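Heptaprenyl diphosphate synthase (HEPPP synthase) subunit 1 family protein (Staphylococcus aureus, PDB 5H9D) probably serves as the small subunit of a two-component heptaprenyl diphosphate synthase, pairing with a farnesyl pyrophosphate synthetase-like chain to make the C35 prenyl diphosphate. Local coordinates at residues I88-F93 / L137-I142; C48-T53 / S78-T83; S98-E103 / E129-Y134; M55-D60 / I71-L76. All blocks are in the same frame, centred on the assembly; numbering follows the deposited sequence.

How the contacts relate
Two helix pairs, with the turn at 88-90, carry all four contacts. Contacts 2 and 4 follow each other along helices 43-65 and 70-88, with centres about 10 Å apart and contact 4 nested nearer the turn. Contacts 1 and 3 likewise share helices 91-112 and 118-140, with centres about 13 Å apart. The pairs meet where contact 2 touches contact 3: Ile-51 CG1 lies 3.5 Å from Ile-101 CD1. Contact 3 also reaches contact 4 through Phe-132 and Met-55. Contact 1 lies where 88-93 meets the end of helix 118-140, about 25 Å from contact 4, centre to centre. All four contacts have segment residues against the farnesyl pyrophosphate synthetase chain; in contact 1 these are Asn-89 and Leu-91, which do not touch 137-142.

Contact 1: residues I88-F93 / L137-I142; sequences INDLSF and LSHFGI
Phe-93, which is buried, forms the tight part of this contact with the edge of a partly exposed Phe-140, while Asp-90 and His-139, both partly exposed, make a polar link. The two phenyl rings are T-shaped, with centroids 5.1 Å apart and planes at 71°. Phe-140 is the edge partner, its CZ standing over the rim of one Phe-93 face, 3.9 Å from Phe-93 CD2. His-139 completes an aromatic cluster. Its ring runs nearly parallel to that of Phe-93 but is slid so far aside that the two barely overlap, with centroids 5.3 Å apart. Phe-93 CA lies over the imidazole face, and the phenyl ring meets that face only near the rim, through CD1.

The polar link is a histidine-carboxylate hydrogen bond, nearly straight at 165°, in which NE2 of His-139 donates to OD2 of Asp-90 at the edge of the imidazole. The modelled 2.4 Å between these two atoms is very short and, at this resolution, doubtful. Asp-90 divides its carboxylate between two tasks: with CG trans to the backbone N (chi1 174°), OD1 turns back to accept from Phe-93 N at 2.8 Å and caps helix 91-112, which should restrain the group facing His-139. Across the segments, Ile-88 makes only a loose approach, its CG2 4.4 Å from Phe-140 CZ.

Here the turn between helices 70-88 and 91-112 meets the C-terminal end of helix 118-140. Ile-88 and Phe-140 both lean on Ala-44 of helix 43-65, and Phe-93 also packs on Ile-135 and Thr-136 of helix 118-140.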
loop_
_atom_site.group_PDB
_atom_site.type_symbol
_atom_site.label_atom_id
_atom_site.label_comp_id
_atom_site.label_asym_id
_atom_site.label_seq_id
_atom_site.Cartn_x
_atom_site.Cartn_y
_atom_site.Cartn_z
ATOM N N ILE C 88 -13.030 -14.593 5.124
ATOM C CA ILE C 88 -14.191 -14.498 6.012
ATOM C C ILE C 88 -15.481 -14.306 5.188
ATOM O O ILE C 88 -16.593 -14.533 5.663
ATOM C CB ILE C 88 -14.027 -13.345 7.026
ATOM C CG1 ILE C 88 -12.948 -13.713 8.042
ATOM C CG2 ILE C 88 -15.333 -13.080 7.741
ATOM C CD1 ILE C 88 -12.784 -12.728 9.188
ATOM N N ASN C 89 -15.323 -13.870 3.950
ATOM C CA ASN C 89 -16.441 -13.711 3.032
ATOM C C ASN C 89 -17.645 -12.902 3.500
ATOM O O ASN C 89 -18.520 -12.585 2.689
ATOM C CB ASN C 89 -16.911 -15.092 2.596
ATOM C CG ASN C 89 -17.450 -15.105 1.185
ATOM O OD1 ASN C 89 -18.262 -14.254 0.792
ATOM N ND2 ASN C 89 -17.007 -16.085 0.411
ATOM N N ASP C 90 -17.721 -12.592 4.791
ATOM C CA ASP C 90 -18.826 -11.777 5.304
ATOM C C ASP C 90 -18.549 -10.345 4.853
ATOM O O ASP C 90 -17.795 -9.614 5.499
ATOM C CB ASP C 90 -18.874 -11.810 6.830
ATOM C CG ASP C 90 -19.926 -10.863 7.401
ATOM O OD1 ASP C 90 -20.231 -9.829 6.754
ATOM O OD2 ASP C 90 -20.436 -11.149 8.508
ATOM N N LEU C 91 -19.163 -9.936 3.758
ATOM C CA LEU C 91 -18.917 -8.605 3.240
ATOM C C LEU C 91 -19.291 -7.440 4.164
ATOM O O LEU C 91 -18.518 -6.491 4.287
ATOM C CB LEU C 91 -19.596 -8.453 1.881
ATOM C CG LEU C 91 -19.146 -7.215 1.127
ATOM C CD1 LEU C 91 -19.416 -7.404 -0.355
ATOM C CD2 LEU C 91 -19.876 -6.008 1.681
ATOM N N SER C 92 -20.455 -7.492 4.808
ATOM C CA SER C 92 -20.861 -6.402 5.705
ATOM C C SER C 92 -19.895 -6.175 6.854
ATOM O O SER C 92 -19.773 -5.052 7.344
ATOM C CB SER C 92 -22.257 -6.646 6.281
ATOM O OG SER C 92 -23.214 -5.864 5.588
ATOM N N PHE C 93 -19.229 -7.244 7.292
ATOM C CA PHE C 93 -18.268 -7.166 8.382
ATOM C C PHE C 93 -17.091 -6.307 7.962
ATOM O O PHE C 93 -16.483 -5.631 8.796
ATOM C CB PHE C 93 -17.783 -8.564 8.758
ATOM C CG PHE C 93 -16.618 -8.575 9.709
ATOM C CD1 PHE C 93 -16.624 -7.782 10.850
ATOM C CD2 PHE C 93 -15.528 -9.398 9.475
ATOM C CE1 PHE C 93 -15.555 -7.810 11.752
ATOM C CE2 PHE C 93 -14.457 -9.439 10.358
ATOM C CZ PHE C 93 -14.468 -8.642 11.505
ATOM N N LEU C 137 -16.590 -9.262 17.929
ATOM C CA LEU C 137 -17.444 -10.129 18.750
ATOM C C LEU C 137 -18.935 -9.835 18.494
ATOM O O LEU C 137 -19.713 -10.737 18.176
ATOM C CB LEU C 137 -17.151 -9.922 20.247
ATOM C CG LEU C 137 -15.744 -10.072 20.863
ATOM C CD1 LEU C 137 -15.730 -9.457 22.256
ATOM C CD2 LEU C 137 -15.328 -11.531 20.934
ATOM N N SER C 138 -19.325 -8.569 18.616
ATOM C CA SER C 138 -20.721 -8.173 18.420
ATOM C C SER C 138 -21.251 -8.230 16.983
ATOM O O SER C 138 -22.164 -7.490 16.615
ATOM C CB SER C 138 -20.940 -6.767 18.989
ATOM O OG SER C 138 -20.157 -5.819 18.302
ATOM N N HIS C 139 -20.686 -9.111 16.171
ATOM C CA HIS C 139 -21.137 -9.249 14.795
ATOM C C HIS C 139 -21.403 -10.711 14.504
ATOM O O HIS C 139 -22.194 -11.049 13.626
ATOM C CB HIS C 139 -20.075 -8.738 13.834
ATOM C CG HIS C 139 -20.429 -8.930 12.392
ATOM N ND1 HIS C 139 -21.273 -8.078 11.711
ATOM C CD2 HIS C 139 -20.058 -9.882 11.504
ATOM C CE1 HIS C 139 -21.403 -8.496 10.465
ATOM N NE2 HIS C 139 -20.677 -9.590 10.314
ATOM N N PHE C 140 -20.728 -11.563 15.270
ATOM C CA PHE C 140 -20.823 -13.012 15.137
ATOM C C PHE C 140 -21.530 -13.666 16.331
ATOM O O PHE C 140 -22.330 -14.586 16.156
ATOM C CB PHE C 140 -19.412 -13.598 14.983
ATOM C CG PHE C 140 -18.667 -13.093 13.771
ATOM C CD1 PHE C 140 -19.061 -13.471 12.487
ATOM C CD2 PHE C 140 -17.579 -12.237 13.915
ATOM C CE1 PHE C 140 -18.384 -13.006 11.365
ATOM C CE2 PHE C 140 -16.897 -11.765 12.803
ATOM C CZ PHE C 140 -17.300 -12.150 11.523
ATOM N N GLY C 141 -21.217 -13.198 17.539
ATOM C CA GLY C 141 -21.839 -13.733 18.741
ATOM C C GLY C 141 -22.893 -12.768 19.255
ATOM O O GLY C 141 -22.656 -12.052 20.222
ATOM N N ILE C 142 -24.054 -12.767 18.594
ATOM C CA ILE C 142 -25.207 -11.900 18.895
ATOM C C ILE C 142 -24.857 -10.409 19.044
ATOM O O ILE C 142 -23.820 -10.052 19.612
ATOM C CB ILE C 142 -26.013 -12.386 20.170
ATOM C CG1 ILE C 142 -26.895 -13.596 19.817
ATOM C CG2 ILE C 142 -26.931 -11.268 20.690
ATOM C CD1 ILE C 142 -27.896 -14.004 20.917
#

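Contact 2: residues C48-T53 / S78-T83; sequences CLTIDT and SAHFYT
Thr-50 and Phe-81 mark the closest backbone approach, CA to CA 5.8 Å, between antiparallel helical segments whose axes come within 8.5 Å and cross at -160°. The principal side-chain contact lies one residue on, where Ile-51 sits over one face of the Phe-81 ring. The geometry fits a CH-pi interaction: CG1 of Ile-51 is 4.1 Å from the centroid of the Phe-81 ring and only 11° off its normal. CB of Ile-51 lies above the outer side of the CD1-CE1 bond and CG2 beyond it, 3.4 Å from Phe-81 CE1. The terminal CD1 of Ile-51 continues over the ring toward CG and CD2, 4.1 Å from Phe-81 CG. With CG1 trans to the backbone N (chi1 -171°), the first torsion of Ile-51 puts that atom over the ring.

Thr-50 contributes through its methyl group, not its hydroxyl. Its CG2 is 4.3 Å from Phe-81 CB and also reaches His-80 CD2. These contacts of Ile-51 and Thr-50 with Phe-81 make the interface largely apolar; within the two segments, Ser-78 OG meets only the CD1 methyl of Ile-51, at 4.2 Å.

All five touching residues are buried. Helix 4-15 contributes Leu-8 against Thr-50, Ile-97 and Ile-101 of helix 91-112 pack on Phe-81, and Phe-132 of helix 118-140 adjoins Ile-51. Ser-78 meets Leu-114 of the farnesyl pyrophosphate synthetase chain and Tyr-82 OH is hydrogen-bonded to His-130 ND1 of that chain, placing helix 70-88 between its own bundle and the partner subunit.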
loop_
_atom_site.group_PDB
_atom_site.type_symbol
_atom_site.label_atom_id
_atom_site.label_comp_id
_atom_site.label_asym_id
_atom_site.label_seq_id
_atom_site.Cartn_x
_atom_site.Cartn_y
_atom_site.Cartn_z
ATOM N N CYS C 48 -9.228 -9.812 13.698
ATOM C CA CYS C 48 -9.316 -8.773 14.702
ATOM C C CYS C 48 -7.993 -8.596 15.472
ATOM O O CYS C 48 -7.589 -7.477 15.793
ATOM C CB CYS C 48 -10.466 -9.098 15.659
ATOM S SG CYS C 48 -10.468 -8.122 17.166
ATOM N N LEU C 49 -7.308 -9.694 15.776
ATOM C CA LEU C 49 -6.038 -9.602 16.497
ATOM C C LEU C 49 -4.903 -9.083 15.558
ATOM O O LEU C 49 -3.947 -8.428 16.016
ATOM C CB LEU C 49 -5.686 -10.968 17.116
ATOM C CG LEU C 49 -4.376 -11.084 17.926
ATOM C CD1 LEU C 49 -4.380 -10.206 19.208
ATOM C CD2 LEU C 49 -4.180 -12.536 18.269
ATOM N N THR C 50 -5.039 -9.343 14.252
ATOM C CA THR C 50 -4.047 -8.888 13.267
ATOM C C THR C 50 -4.094 -7.381 13.018
ATOM O O THR C 50 -3.062 -6.712 12.978
ATOM C CB THR C 50 -4.247 -9.524 11.890
ATOM O OG1 THR C 50 -4.643 -10.888 12.038
ATOM C CG2 THR C 50 -2.957 -9.461 11.100
ATOM N N ILE C 51 -5.290 -6.842 12.818
ATOM C CA ILE C 51 -5.369 -5.422 12.572
ATOM C C ILE C 51 -4.948 -4.646 13.827
ATOM O O ILE C 51 -4.382 -3.556 13.731
ATOM C CB ILE C 51 -6.769 -5.011 12.059
ATOM C CG1 ILE C 51 -6.723 -3.556 11.610
ATOM C CG2 ILE C 51 -7.817 -5.222 13.091
ATOM C CD1 ILE C 51 -5.808 -3.326 10.434
ATOM N N ASP C 52 -5.181 -5.238 14.995
ATOM C CA ASP C 52 -4.793 -4.633 16.259
ATOM C C ASP C 52 -3.259 -4.646 16.338
ATOM O O ASP C 52 -2.629 -3.728 16.899
ATOM C CB ASP C 52 -5.399 -5.444 17.423
ATOM C CG ASP C 52 -4.899 -4.980 18.817
ATOM O OD1 ASP C 52 -3.904 -5.546 19.320
ATOM O OD2 ASP C 52 -5.499 -4.049 19.416
ATOM N N THR C 53 -2.665 -5.687 15.752
ATOM C CA THR C 53 -1.214 -5.868 15.748
ATOM C C THR C 53 -0.469 -4.878 14.840
ATOM O O THR C 53 0.476 -4.203 15.279
ATOM C CB THR C 53 -0.831 -7.331 15.329
ATOM O OG1 THR C 53 -1.453 -8.267 16.215
ATOM C CG2 THR C 53 0.660 -7.539 15.393
ATOM N N SER C 78 -0.741 -5.739 7.946
ATOM C CA SER C 78 -1.990 -5.071 7.658
ATOM C C SER C 78 -2.608 -5.655 6.407
ATOM O O SER C 78 -3.804 -5.902 6.366
ATOM C CB SER C 78 -1.742 -3.581 7.511
ATOM O OG SER C 78 -2.972 -2.928 7.389
ATOM N N ALA C 79 -1.787 -5.878 5.387
ATOM C CA ALA C 79 -2.286 -6.451 4.147
ATOM C C ALA C 79 -2.729 -7.870 4.486
ATOM O O ALA C 79 -3.716 -8.379 3.949
ATOM C CB ALA C 79 -1.193 -6.456 3.078
ATOM N N HIS C 80 -2.009 -8.500 5.407
ATOM C CA HIS C 80 -2.369 -9.839 5.807
ATOM C C HIS C 80 -3.805 -9.829 6.321
ATOM O O HIS C 80 -4.599 -10.693 5.972
ATOM C CB HIS C 80 -1.420 -10.358 6.886
ATOM C CG HIS C 80 -1.771 -11.733 7.366
ATOM N ND1 HIS C 80 -2.646 -12.554 6.683
ATOM C CD2 HIS C 80 -1.382 -12.426 8.463
ATOM C CE1 HIS C 80 -2.783 -13.691 7.339
ATOM N NE2 HIS C 80 -2.028 -13.640 8.422
ATOM N N PHE C 81 -4.127 -8.836 7.139
ATOM C CA PHE C 81 -5.468 -8.676 7.697
ATOM C C PHE C 81 -6.589 -8.733 6.664
ATOM O O PHE C 81 -7.687 -9.198 6.975
ATOM C CB PHE C 81 -5.562 -7.330 8.441
ATOM C CG PHE C 81 -6.984 -6.872 8.741
ATOM C CD1 PHE C 81 -7.627 -7.251 9.923
ATOM C CD2 PHE C 81 -7.656 -6.016 7.865
ATOM C CE1 PHE C 81 -8.897 -6.785 10.229
ATOM C CE2 PHE C 81 -8.927 -5.545 8.165
ATOM C CZ PHE C 81 -9.548 -5.933 9.357
ATOM N N TYR C 82 -6.327 -8.250 5.449
ATOM C CA TYR C 82 -7.365 -8.220 4.418
ATOM C C TYR C 82 -7.522 -9.533 3.641
ATOM O O TYR C 82 -8.632 -9.895 3.237
ATOM C CB TYR C 82 -7.125 -6.994 3.502
ATOM C CG TYR C 82 -8.001 -6.826 2.257
ATOM C CD1 TYR C 82 -9.356 -7.205 2.229
ATOM C CD2 TYR C 82 -7.481 -6.198 1.123
ATOM C CE1 TYR C 82 -10.153 -6.950 1.106
ATOM C CE2 TYR C 82 -8.271 -5.938 0.005
ATOM C CZ TYR C 82 -9.595 -6.309 -0.002
ATOM O OH TYR C 82 -10.325 -5.998 -1.132
ATOM N N THR C 83 -6.427 -10.253 3.435
ATOM C CA THR C 83 -6.531 -11.534 2.749
ATOM C C THR C 83 -7.463 -12.344 3.629
ATOM O O THR C 83 -8.226 -13.180 3.150
ATOM C CB THR C 83 -5.185 -12.240 2.681
ATOM O OG1 THR C 83 -4.519 -12.107 3.941
ATOM C CG2 THR C 83 -4.330 -11.641 1.583
#

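Contact 3: residues S98-E103 / E129-Y134; sequences SKAIVE and ETLFPY
Leu-131 projects toward Ala-100, the pair of residues whose backbones come nearest, with CA atoms 6.8 Å apart. Followed outward, its CB is still 4.9 Å from Ala-100 CB. CG, set trans to the backbone N (chi1 -155°), closes on that same methyl at 3.9 Å. Of the two branches, CD2 goes deeper: it lies 3.9 Å from Ala-100 O and 3.7 Å from Glu-103 OE1, the side chains of Glu-103 and Leu-131 crossing at about a right angle. That carboxylate has charged partners of its own. OE1 forms a salt bridge with Lys-99 NZ one turn back, and OE2 pairs with Lys-127.

Phe-132 supplies the other half of the contact. Ala-100 CB faces its ring edge, 4.0 Å from CE1, and CG1 of Ile-101 comes obliquely to 3.7 Å from that same CE1.

The two segments run antiparallel, their axes 9.9 Å apart at an angle of 169°. Helix 118-140 is kinked within 129-134: the N atoms of Phe-132 and Pro-133 make no bond to the preceding turn, and proline has no N-H to give. Such buried, largely apolar antiparallel pairing is consistent with the all-helical fold of the terpene synthase clan.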
loop_
_atom_site.group_PDB
_atom_site.type_symbol
_atom_site.label_atom_id
_atom_site.label_comp_id
_atom_site.label_asym_id
_atom_site.label_seq_id
_atom_site.Cartn_x
_atom_site.Cartn_y
_atom_site.Cartn_z
ATOM N N SER C 98 -13.815 -1.665 8.569
ATOM C CA SER C 98 -12.952 -0.634 7.996
ATOM C C SER C 98 -13.453 0.719 8.431
ATOM O O SER C 98 -12.703 1.689 8.416
ATOM C CB SER C 98 -12.849 -0.715 6.463
ATOM O OG SER C 98 -14.096 -0.603 5.814
ATOM N N LYS C 99 -14.717 0.779 8.845
ATOM C CA LYS C 99 -15.294 2.028 9.348
ATOM C C LYS C 99 -14.592 2.312 10.686
ATOM O O LYS C 99 -14.375 3.471 11.067
ATOM C CB LYS C 99 -16.806 1.859 9.551
ATOM C CG LYS C 99 -17.494 2.978 10.343
ATOM C CD LYS C 99 -18.316 2.455 11.583
ATOM C CE LYS C 99 -17.455 2.024 12.819
ATOM N NZ LYS C 99 -16.640 3.114 13.466
ATOM N N ALA C 100 -14.225 1.228 11.376
ATOM C CA ALA C 100 -13.540 1.298 12.664
ATOM C C ALA C 100 -12.063 1.659 12.493
ATOM O O ALA C 100 -11.528 2.483 13.264
ATOM C CB ALA C 100 -13.680 -0.037 13.414
ATOM N N ILE C 101 -11.403 1.057 11.502
ATOM C CA ILE C 101 -10.015 1.379 11.269
ATOM C C ILE C 101 -9.808 2.876 10.950
ATOM O O ILE C 101 -8.942 3.513 11.545
ATOM C CB ILE C 101 -9.401 0.500 10.139
ATOM C CG1 ILE C 101 -9.406 -0.977 10.566
ATOM C CG2 ILE C 101 -7.934 0.885 9.919
ATOM C CD1 ILE C 101 -8.952 -1.935 9.501
ATOM N N VAL C 102 -10.586 3.467 10.046
ATOM C CA VAL C 102 -10.340 4.889 9.788
ATOM C C VAL C 102 -10.597 5.704 11.049
ATOM O O VAL C 102 -9.887 6.653 11.317
ATOM C CB VAL C 102 -11.160 5.504 8.534
ATOM C CG1 VAL C 102 -11.955 4.451 7.813
ATOM C CG2 VAL C 102 -12.024 6.668 8.965
ATOM N N GLU C 103 -11.578 5.307 11.845
ATOM C CA GLU C 103 -11.884 6.032 13.077
ATOM C C GLU C 103 -10.764 5.965 14.116
ATOM O O GLU C 103 -10.361 6.977 14.719
ATOM C CB GLU C 103 -13.177 5.502 13.676
ATOM C CG GLU C 103 -13.453 6.058 15.047
ATOM C CD GLU C 103 -14.882 5.864 15.479
ATOM O OE1 GLU C 103 -15.473 4.825 15.097
ATOM O OE2 GLU C 103 -15.402 6.747 16.207
ATOM N N GLU C 129 -9.174 1.340 22.375
ATOM C CA GLU C 129 -8.898 0.097 23.066
ATOM C C GLU C 129 -9.892 -1.059 22.989
ATOM O O GLU C 129 -9.527 -2.171 23.283
ATOM C CB GLU C 129 -8.622 0.399 24.508
ATOM C CG GLU C 129 -7.426 -0.321 24.984
ATOM C CD GLU C 129 -6.163 0.247 24.403
ATOM O OE1 GLU C 129 -5.897 1.455 24.633
ATOM O OE2 GLU C 129 -5.443 -0.523 23.719
ATOM N N THR C 130 -11.122 -0.806 22.557
ATOM C CA THR C 130 -12.159 -1.841 22.505
ATOM C C THR C 130 -12.843 -2.036 21.154
ATOM O O THR C 130 -13.369 -3.108 20.868
ATOM C CB THR C 130 -13.294 -1.529 23.534
ATOM O OG1 THR C 130 -13.853 -0.232 23.256
ATOM C CG2 THR C 130 -12.759 -1.547 24.955
ATOM N N LEU C 131 -12.835 -0.980 20.342
ATOM C CA LEU C 131 -13.469 -0.960 19.028
ATOM C C LEU C 131 -13.246 -2.192 18.173
ATOM O O LEU C 131 -14.219 -2.780 17.712
ATOM C CB LEU C 131 -13.027 0.282 18.273
ATOM C CG LEU C 131 -13.942 0.831 17.176
ATOM C CD1 LEU C 131 -15.375 0.970 17.707
ATOM C CD2 LEU C 131 -13.399 2.189 16.691
ATOM N N PHE C 132 -12.005 -2.616 17.946
ATOM C CA PHE C 132 -11.845 -3.802 17.114
ATOM C C PHE C 132 -12.499 -5.033 17.702
ATOM O O PHE C 132 -13.236 -5.718 17.012
ATOM C CB PHE C 132 -10.380 -4.090 16.795
ATOM C CG PHE C 132 -9.758 -3.064 15.895
ATOM C CD1 PHE C 132 -10.539 -2.396 14.947
ATOM C CD2 PHE C 132 -8.408 -2.728 16.023
ATOM C CE1 PHE C 132 -9.995 -1.410 14.151
ATOM C CE2 PHE C 132 -7.857 -1.740 15.223
ATOM C CZ PHE C 132 -8.656 -1.077 14.284
ATOM N N PRO C 133 -12.226 -5.351 18.973
ATOM C CA PRO C 133 -12.891 -6.547 19.504
ATOM C C PRO C 133 -14.397 -6.343 19.661
ATOM O O PRO C 133 -15.177 -7.238 19.345
ATOM C CB PRO C 133 -12.172 -6.802 20.835
ATOM C CG PRO C 133 -11.559 -5.490 21.180
ATOM C CD PRO C 133 -11.131 -4.917 19.854
ATOM N N TYR C 134 -14.806 -5.161 20.122
ATOM C CA TYR C 134 -16.226 -4.863 20.297
ATOM C C TYR C 134 -17.013 -5.206 19.055
ATOM O O TYR C 134 -17.992 -5.938 19.142
ATOM C CB TYR C 134 -16.453 -3.381 20.644
ATOM C CG TYR C 134 -17.913 -2.927 20.582
ATOM C CD1 TYR C 134 -18.546 -2.706 19.356
ATOM C CD2 TYR C 134 -18.663 -2.736 21.746
ATOM C CE1 TYR C 134 -19.887 -2.313 19.289
ATOM C CE2 TYR C 134 -20.014 -2.340 21.688
ATOM C CZ TYR C 134 -20.614 -2.134 20.453
ATOM O OH TYR C 134 -21.940 -1.771 20.367
#

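Contact 4: residues M55-D60 / I71-L76; sequences MRHLDD and ILIGDL
Leu-58 packs against Gly-74 at the heart of an antiparallel helical hairpin, helices 43-65 and 70-88 being consecutive in the chain. The segment axes come within 8.6 Å at 168°, and the CA atoms of Leu-58 and Gly-74 are 5.6 Å apart.

Apolar packing is mostly the work of one methyl group. Leu-58 holds CG beside its backbone N and opposite the carbonyl carbon (chi1 -61°), and CD2 then reaches across the interface. There it lies 3.9 Å from Gly-74 CA, where the glycine has no side chain to intervene, and 3.9 Å from Ile-71 CG2. Ile-71 therefore takes part through its branch methyl even though its CB is directed away from the other helix.

Leu-58 also meets polar atoms, by van der Waals contact. The same CD2 of Leu-58 is 3.6 Å from Ile-71 O and also touches Asp-75 OD2, whose stronger partner is elsewhere: it is hydrogen-bonded to His-81 ND1 of the farnesyl pyrophosphate synthetase chain. That chain also packs on the hairpin directly, through Asn-111 against Leu-58 and Val-84 against Ile-71.

The third kind is ring packing by His-57, which flanks Gly-74 beside Leu-58. Ile-73 CG2 lies oblique to the ring, 4.1 Å from His-57 NE2, and the ring edge meets the helix backbone, CD2 of His-57 lying 3.8 Å from Gly-74 N, near the imidazole plane.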
loop_
_atom_site.group_PDB
_atom_site.type_symbol
_atom_site.label_atom_id
_atom_site.label_comp_id
_atom_site.label_asym_id
_atom_site.label_seq_id
_atom_site.Cartn_x
_atom_site.Cartn_y
_atom_site.Cartn_z
ATOM N N MET C 55 -1.523 -2.039 13.557
ATOM C CA MET C 55 -1.812 -0.731 14.132
ATOM C C MET C 55 -0.910 -0.382 15.337
ATOM O O MET C 55 -0.294 0.684 15.381
ATOM C CB MET C 55 -3.284 -0.680 14.542
ATOM C CG MET C 55 -4.296 -0.764 13.384
ATOM S SD MET C 55 -4.265 0.704 12.405
ATOM C CE MET C 55 -3.139 0.231 11.040
ATOM N N ARG C 56 -0.812 -1.283 16.312
ATOM C CA ARG C 56 0.040 -1.009 17.476
ATOM C C ARG C 56 1.534 -1.033 17.111
ATOM O O ARG C 56 2.357 -0.381 17.777
ATOM C CB ARG C 56 -0.244 -2.005 18.600
ATOM C CG ARG C 56 0.634 -1.780 19.820
ATOM C CD ARG C 56 0.253 -2.653 21.015
ATOM N NE ARG C 56 -1.175 -2.577 21.320
ATOM C CZ ARG C 56 -2.074 -3.444 20.864
ATOM N NH1 ARG C 56 -1.678 -4.454 20.094
ATOM N NH2 ARG C 56 -3.363 -3.288 21.162
ATOM N N HIS C 57 1.874 -1.776 16.045
ATOM C CA HIS C 57 3.255 -1.867 15.588
ATOM C C HIS C 57 3.680 -0.570 14.949
ATOM O O HIS C 57 4.750 -0.062 15.238
ATOM C CB HIS C 57 3.438 -3.003 14.595
ATOM C CG HIS C 57 4.876 -3.338 14.328
ATOM N ND1 HIS C 57 5.793 -3.520 15.340
ATOM C CD2 HIS C 57 5.547 -3.559 13.173
ATOM C CE1 HIS C 57 6.966 -3.841 14.825
ATOM N NE2 HIS C 57 6.842 -3.873 13.510
ATOM N N LEU C 58 2.826 -0.020 14.097
ATOM C CA LEU C 58 3.129 1.249 13.434
ATOM C C LEU C 58 3.118 2.367 14.468
ATOM O O LEU C 58 3.835 3.361 14.335
ATOM C CB LEU C 58 2.111 1.534 12.303
ATOM C CG LEU C 58 2.028 0.513 11.145
ATOM C CD1 LEU C 58 0.722 0.625 10.451
ATOM C CD2 LEU C 58 3.158 0.700 10.164
ATOM N N ASP C 59 2.304 2.212 15.502
ATOM C CA ASP C 59 2.268 3.229 16.540
ATOM C C ASP C 59 3.642 3.317 17.150
ATOM O O ASP C 59 4.254 4.382 17.201
ATOM C CB ASP C 59 1.292 2.854 17.639
ATOM C CG ASP C 59 -0.077 3.436 17.420
ATOM O OD1 ASP C 59 -0.139 4.575 16.900
ATOM O OD2 ASP C 59 -1.075 2.766 17.780
ATOM N N ASP C 60 4.111 2.156 17.591
ATOM C CA ASP C 60 5.405 1.982 18.241
ATOM C C ASP C 60 6.633 2.450 17.494
ATOM O O ASP C 60 7.591 2.889 18.111
ATOM C CB ASP C 60 5.594 0.513 18.621
ATOM C CG ASP C 60 4.611 0.066 19.685
ATOM O OD1 ASP C 60 4.167 0.938 20.477
ATOM O OD2 ASP C 60 4.289 -1.142 19.743
ATOM N N ILE C 71 8.054 -0.028 9.206
ATOM C CA ILE C 71 6.765 0.374 8.666
ATOM C C ILE C 71 6.262 -0.676 7.658
ATOM O O ILE C 71 5.073 -1.028 7.662
ATOM C CB ILE C 71 6.879 1.759 7.937
ATOM C CG1 ILE C 71 7.436 2.824 8.893
ATOM C CG2 ILE C 71 5.511 2.214 7.400
ATOM C CD1 ILE C 71 7.571 4.223 8.259
ATOM N N LEU C 72 7.159 -1.181 6.800
ATOM C CA LEU C 72 6.764 -2.179 5.808
ATOM C C LEU C 72 6.219 -3.421 6.470
ATOM O O LEU C 72 5.274 -4.038 5.987
ATOM C CB LEU C 72 7.934 -2.530 4.904
ATOM C CG LEU C 72 8.459 -1.257 4.229
ATOM C CD1 LEU C 72 9.768 -1.545 3.548
ATOM C CD2 LEU C 72 7.423 -0.669 3.268
ATOM N N ILE C 73 6.828 -3.781 7.592
ATOM C CA ILE C 73 6.418 -4.932 8.370
ATOM C C ILE C 73 5.001 -4.674 8.846
ATOM O O ILE C 73 4.111 -5.498 8.651
ATOM C CB ILE C 73 7.300 -5.088 9.605
ATOM C CG1 ILE C 73 8.766 -5.079 9.196
ATOM C CG2 ILE C 73 6.971 -6.369 10.310
ATOM C CD1 ILE C 73 9.195 -6.305 8.432
ATOM N N GLY C 74 4.799 -3.514 9.459
ATOM C CA GLY C 74 3.490 -3.172 9.974
ATOM C C GLY C 74 2.434 -3.201 8.907
ATOM O O GLY C 74 1.289 -3.529 9.182
ATOM N N ASP C 75 2.823 -2.852 7.686
ATOM C CA ASP C 75 1.907 -2.835 6.562
ATOM C C ASP C 75 1.661 -4.208 5.934
ATOM O O ASP C 75 0.610 -4.458 5.335
ATOM C CB ASP C 75 2.413 -1.852 5.523
ATOM C CG ASP C 75 2.144 -0.402 5.914
ATOM O OD1 ASP C 75 0.962 -0.052 6.175
ATOM O OD2 ASP C 75 3.111 0.385 5.954
ATOM N N LEU C 76 2.630 -5.104 6.064
ATOM C CA LEU C 76 2.460 -6.452 5.539
ATOM C C LEU C 76 1.405 -7.134 6.412
ATOM O O LEU C 76 0.496 -7.796 5.921
ATOM C CB LEU C 76 3.778 -7.240 5.637
ATOM C CG LEU C 76 3.679 -8.730 5.292
ATOM C CD1 LEU C 76 3.431 -8.900 3.850
ATOM C CD2 LEU C 76 4.942 -9.407 5.693
#